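Local coordinates for protein blue-light receptor of the BLUF-family (PDB 2BYC) that binds a flavin cofactor and probably serves as a bacterial blue-light photoreceptor of the BLUF family, at residues A[7-12]-A[51-56]. Residues are numbered along the deposited sequence; the frame is centred on the assembly and turned at random. Where two conformers were deposited one is given.
Sequences SLTYRS and VQTIEG. With FMN (flavin mononucleotide), chain C.
Segments 7-12 and 51-55 run antiparallel, their axes 4.7 Å apart at the closest, with Leu8 facing Ile54 and Tyr10 facing Gln52 as hydrogen-bonded pairs, each joined by two backbone N-H···O bonds. Between them Thr9 and Thr53 form a non-hydrogen-bonded pair, where Thr9 CA lies 3.0 Å from Gln52 O in a CA-H···O contact.

On the flavin face, the side chains of Tyr10 and Gln52 rise side by side, the ring nearly perpendicular to the amide (84°). Tyr10 OH donates to Gln52 OE1 across a short 2.6 Å, reaching the oxygen from above the carbonyl plane. Tyr10 CG sits between its backbone N and carbonyl carbon (chi1 72°), which leans the ring over its partner strand and brings CZ to 3.4 Å from Gln52 CB. The amide at the end of the extended glutamine is thus tied at both atoms: NE2 donates to the flavin, to FMN N5 at 3.1 Å and FMN O4 at 3.0 Å, both bonds bent. This Tyr-Gln-flavin hydrogen-bond network is the hallmark of BLUF domains, in which rearrangement around the glutamine is thought to follow excitation. A phenylalanine at Tyr10 would probably leave Gln52 OE1 without this donor and the amide freer to turn against the flavin.

The opposite face carries Thr9 and Thr53, whose hydroxyls probably share a hydrogen bond, though the place of Thr53 OG1 is less sure, and Val51, which meets the aliphatic part of Arg11. Helix 120-131 packs here, His125 touching both threonines, while Glu55 binds the backbone N of Arg89 and Phe90. On the flavin face, helix 58-69 brings Phe65 to Leu8, Leu64 to Ile54 and Ile68 to Tyr10 and Gln52; strands 77-84 and 40-45 extend the sheet beyond strands 5-14 and 49-55, respectively.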
ATOM      1  N   SER A   7     -10.874  -1.768  -0.783  1.00 12.00           N
ATOM      2  CA  SER A   7      -9.407  -1.831  -0.839  1.00 12.37           C
ATOM      3  C   SER A   7      -8.973  -1.284  -2.189  1.00 11.95           C
ATOM      4  O   SER A   7      -9.416  -1.814  -3.213  1.00 13.43           O
ATOM      5  CB  SER A   7      -8.946  -3.313  -0.712  0.70 10.52           C
ATOM      6  OG  SER A   7      -7.514  -3.423  -0.712  0.70  9.87           O
ATOM      7  N   LEU A   8      -8.097  -0.290  -2.224  1.00 11.65           N
ATOM      8  CA  LEU A   8      -7.519   0.153  -3.506  1.00 13.34           C
ATOM      9  C   LEU A   8      -6.044  -0.129  -3.554  1.00 12.23           C
ATOM     10  O   LEU A   8      -5.396   0.072  -2.559  1.00 13.94           O
ATOM     11  CB  LEU A   8      -7.712   1.676  -3.631  1.00 11.56           C
ATOM     12  CG  LEU A   8      -7.407   2.481  -4.859  1.00 17.11           C
ATOM     13  CD1 LEU A   8      -8.329   3.645  -4.583  1.00 25.80           C
ATOM     14  CD2 LEU A   8      -5.972   2.985  -4.700  1.00 16.95           C
ATOM     15  N   THR A   9      -5.531  -0.580  -4.698  1.00 12.15           N
ATOM     16  CA  THR A   9      -4.097  -0.818  -4.835  1.00 12.07           C
ATOM     17  C   THR A   9      -3.717  -0.110  -6.118  1.00 11.64           C
ATOM     18  O   THR A   9      -4.425  -0.264  -7.090  1.00 10.46           O
ATOM     19  CB  THR A   9      -3.852  -2.325  -5.098  1.00  9.72           C
ATOM     20  OG1 THR A   9      -4.208  -3.019  -3.906  1.00 13.40           O
ATOM     21  CG2 THR A   9      -2.437  -2.596  -5.333  1.00  5.30           C
ATOM     22  N   TYR A  10      -2.615   0.666  -6.072  1.00 11.49           N
ATOM     23  CA  TYR A  10      -2.088   1.380  -7.205  1.00 11.80           C
ATOM     24  C   TYR A  10      -0.585   1.136  -7.239  1.00 12.02           C
ATOM     25  O   TYR A  10       0.019   0.700  -6.290  1.00 11.31           O
ATOM     26  CB  TYR A  10      -2.450   2.912  -7.117  1.00 12.02           C
ATOM     27  CG  TYR A  10      -1.641   3.588  -6.053  1.00 13.62           C
ATOM     28  CD1 TYR A  10      -0.304   3.859  -6.275  1.00 14.91           C
ATOM     29  CD2 TYR A  10      -2.214   3.990  -4.834  1.00 11.78           C
ATOM     30  CE1 TYR A  10       0.460   4.429  -5.304  1.00 18.49           C
ATOM     31  CE2 TYR A  10      -1.440   4.589  -3.847  1.00 12.56           C
ATOM     32  CZ  TYR A  10      -0.123   4.831  -4.111  1.00 15.24           C
ATOM     33  OH  TYR A  10       0.721   5.395  -3.205  1.00 18.46           O
ATOM     34  N   ARG A  11      -0.003   1.371  -8.388  1.00 14.98           N
ATOM     35  CA  ARG A  11       1.432   1.218  -8.621  1.00 14.87           C
ATOM     36  C   ARG A  11       1.842   2.577  -9.091  1.00 15.59           C
ATOM     37  O   ARG A  11       1.063   3.224  -9.813  1.00 14.40           O
ATOM     38  CB  ARG A  11       1.621   0.243  -9.778  1.00 16.08           C
ATOM     39  CG  ARG A  11       3.039  -0.177  -9.979  1.00 19.86           C
ATOM     40  CD  ARG A  11       3.159  -1.258 -11.063  1.00 27.28           C
ATOM     41  NE  ARG A  11       2.959  -0.668 -12.366  1.00 33.37           N
ATOM     42  CZ  ARG A  11       3.934  -0.410 -13.229  1.00 34.68           C
ATOM     43  NH1 ARG A  11       5.189  -0.744 -12.938  1.00 37.81           N
ATOM     44  NH2 ARG A  11       3.642   0.152 -14.396  1.00 35.07           N
ATOM     45  N   SER A  12       3.019   3.039  -8.644  1.00 15.56           N
ATOM     46  CA  SER A  12       3.619   4.304  -9.130  1.00 16.46           C
ATOM     47  C   SER A  12       5.069   4.143  -9.274  1.00 16.88           C
ATOM     48  O   SER A  12       5.641   3.208  -8.728  1.00 16.99           O
ATOM     49  CB  SER A  12       3.374   5.472  -8.187  1.00 15.23           C
ATOM     50  OG  SER A  12       3.959   5.250  -6.948  1.00 14.08           O
ATOM     51  N   VAL A  51       4.066   0.080  -4.666  1.00 12.16           N
ATOM     52  CA  VAL A  51       2.735  -0.527  -4.812  1.00 13.13           C
ATOM     53  C   VAL A  51       2.117  -0.252  -3.462  1.00 11.34           C
ATOM     54  O   VAL A  51       2.693  -0.544  -2.462  1.00  8.61           O
ATOM     55  CB  VAL A  51       2.803  -2.035  -5.173  1.00 14.09           C
ATOM     56  CG1 VAL A  51       1.422  -2.617  -5.157  1.00 12.05           C
ATOM     57  CG2 VAL A  51       3.391  -2.203  -6.658  1.00 11.94           C
ATOM     58  N   GLN A  52       0.976   0.432  -3.466  1.00 13.69           N
ATOM     59  CA  GLN A  52       0.284   0.745  -2.221  1.00 12.61           C
ATOM     60  C   GLN A  52      -1.126   0.161  -2.204  1.00 12.65           C
ATOM     61  O   GLN A  52      -1.820   0.230  -3.191  1.00 12.63           O
ATOM     62  CB  GLN A  52       0.315   2.256  -1.905  1.00 13.32           C
ATOM     63  CG  GLN A  52      -0.168   2.457  -0.511  1.00 11.30           C
ATOM     64  CD  GLN A  52      -0.158   3.894  -0.101  1.00 14.13           C
ATOM     65  OE1 GLN A  52      -0.358   4.810  -0.902  1.00 13.77           O
ATOM     66  NE2 GLN A  52       0.074   4.101   1.157  1.00 15.25           N
ATOM     67  N   THR A  53      -1.489  -0.468  -1.081  1.00 12.37           N
ATOM     68  CA  THR A  53      -2.847  -0.939  -0.847  1.00 12.84           C
ATOM     69  C   THR A  53      -3.383  -0.186   0.340  1.00 12.15           C
ATOM     70  O   THR A  53      -2.728  -0.204   1.387  1.00 12.57           O
ATOM     71  CB  THR A  53      -2.811  -2.373  -0.440  1.00 13.85           C
ATOM     72  OG1 THR A  53      -2.408  -3.154  -1.575  1.00 17.73           O
ATOM     73  CG2 THR A  53      -4.219  -2.830   0.017  1.00 15.52           C
ATOM     74  N   ILE A  54      -4.520   0.484   0.190  1.00 10.84           N
ATOM     75  CA  ILE A  54      -5.143   1.164   1.355  1.00 12.64           C
ATOM     76  C   ILE A  54      -6.521   0.673   1.427  1.00 11.12           C
ATOM     77  O   ILE A  54      -7.141   0.399   0.377  1.00  9.45           O
ATOM     78  CB  ILE A  54      -5.240   2.705   1.134  1.00 14.64           C
ATOM     79  CG1 ILE A  54      -5.918   2.974  -0.211  1.00 14.54           C
ATOM     80  CG2 ILE A  54      -3.855   3.372   1.276  1.00 11.31           C
ATOM     81  CD1 ILE A  54      -6.050   4.397  -0.595  1.00 13.07           C
ATOM     82  N   GLU A  55      -7.016   0.487   2.639  1.00 11.52           N
ATOM     83  CA  GLU A  55      -8.364  -0.107   2.760  1.00 12.88           C
ATOM     84  C   GLU A  55      -9.051   0.676   3.855  1.00 11.95           C
ATOM     85  O   GLU A  55      -8.432   1.155   4.764  1.00 11.04           O
ATOM     86  CB  GLU A  55      -8.320  -1.557   3.109  1.00 15.98           C
ATOM     87  CG  GLU A  55      -7.452  -1.846   4.268  1.00 20.74           C
ATOM     88  CD  GLU A  55      -7.163  -3.319   4.403  1.00 26.01           C
ATOM     89  OE1 GLU A  55      -7.451  -4.058   3.462  1.00 26.11           O
ATOM     90  OE2 GLU A  55      -6.656  -3.726   5.460  1.00 23.44           O
ATOM     91  N   GLY A  56     -10.320   0.892   3.691  1.00 13.24           N
ATOM     92  CA  GLY A  56     -11.071   1.704   4.631  1.00 13.20           C
ATOM     93  C   GLY A  56     -12.376   2.114   3.987  1.00 13.05           C
ATOM     94  O   GLY A  56     -12.708   1.608   2.975  1.00 15.32           O
TER
HETATM   95  N1  FMN C1137      -0.050   9.989   3.169  1.00 14.81           N
HETATM   96  C2  FMN C1137      -0.977   9.436   4.024  1.00 15.02           C
HETATM   97  O2  FMN C1137      -1.542  10.153   4.883  1.00 16.31           O
HETATM   98  N3  FMN C1137      -1.292   8.118   3.966  1.00 11.79           N
HETATM   99  C4  FMN C1137      -0.634   7.369   3.055  1.00 11.74           C
HETATM  100  O4  FMN C1137      -0.940   6.225   2.945  1.00 15.02           O
HETATM  101  C4A FMN C1137       0.312   7.909   2.177  1.00 11.08           C
HETATM  102  N5  FMN C1137       0.955   7.098   1.257  1.00 12.75           N
HETATM  103  C5A FMN C1137       1.845   7.639   0.318  1.00 14.51           C
HETATM  104  C6  FMN C1137       2.458   6.846  -0.626  1.00 12.21           C
HETATM  105  C7  FMN C1137       3.404   7.342  -1.535  1.00 12.14           C
HETATM  106  C7M FMN C1137       3.947   6.462  -2.668  1.00 11.11           C
HETATM  107  C8  FMN C1137       3.698   8.688  -1.490  1.00 13.47           C
HETATM  108  C8M FMN C1137       4.656   9.333  -2.479  1.00 11.88           C
HETATM  109  C9  FMN C1137       3.077   9.508  -0.550  1.00 12.89           C
HETATM  110  C9A FMN C1137       2.129   8.967   0.371  1.00 14.00           C
HETATM  111  N10 FMN C1137       1.502   9.779   1.343  1.00 14.25           N
HETATM  112  C10 FMN C1137       0.579   9.229   2.225  1.00 14.66           C
HETATM  113  C1' FMN C1137       1.998  11.147   1.669  1.00 19.84           C
HETATM  114  C2' FMN C1137       0.825  12.016   1.282  1.00 26.05           C
HETATM  115  O2' FMN C1137       1.052  12.207  -0.085  1.00 24.88           O
HETATM  116  C3' FMN C1137       0.692  13.351   2.035  1.00 30.03           C
HETATM  117  O3' FMN C1137       1.689  14.213   1.587  1.00 34.64           O
HETATM  118  C4' FMN C1137       0.760  13.297   3.553  1.00 34.70           C
HETATM  119  O4' FMN C1137      -0.385  12.669   4.168  1.00 35.95           O
HETATM  120  C5' FMN C1137       0.815  14.727   4.098  1.00 39.41           C
HETATM  121  O5' FMN C1137       2.092  15.212   4.518  1.00 42.74           O
HETATM  122  P   FMN C1137       1.987  16.552   5.393  1.00 42.58           P
HETATM  123  O1P FMN C1137       3.357  16.972   5.949  1.00 39.15           O
HETATM  124  O2P FMN C1137       1.464  17.594   4.413  1.00 39.08           O
HETATM  125  O3P FMN C1137       0.987  16.159   6.452  1.00 34.25           O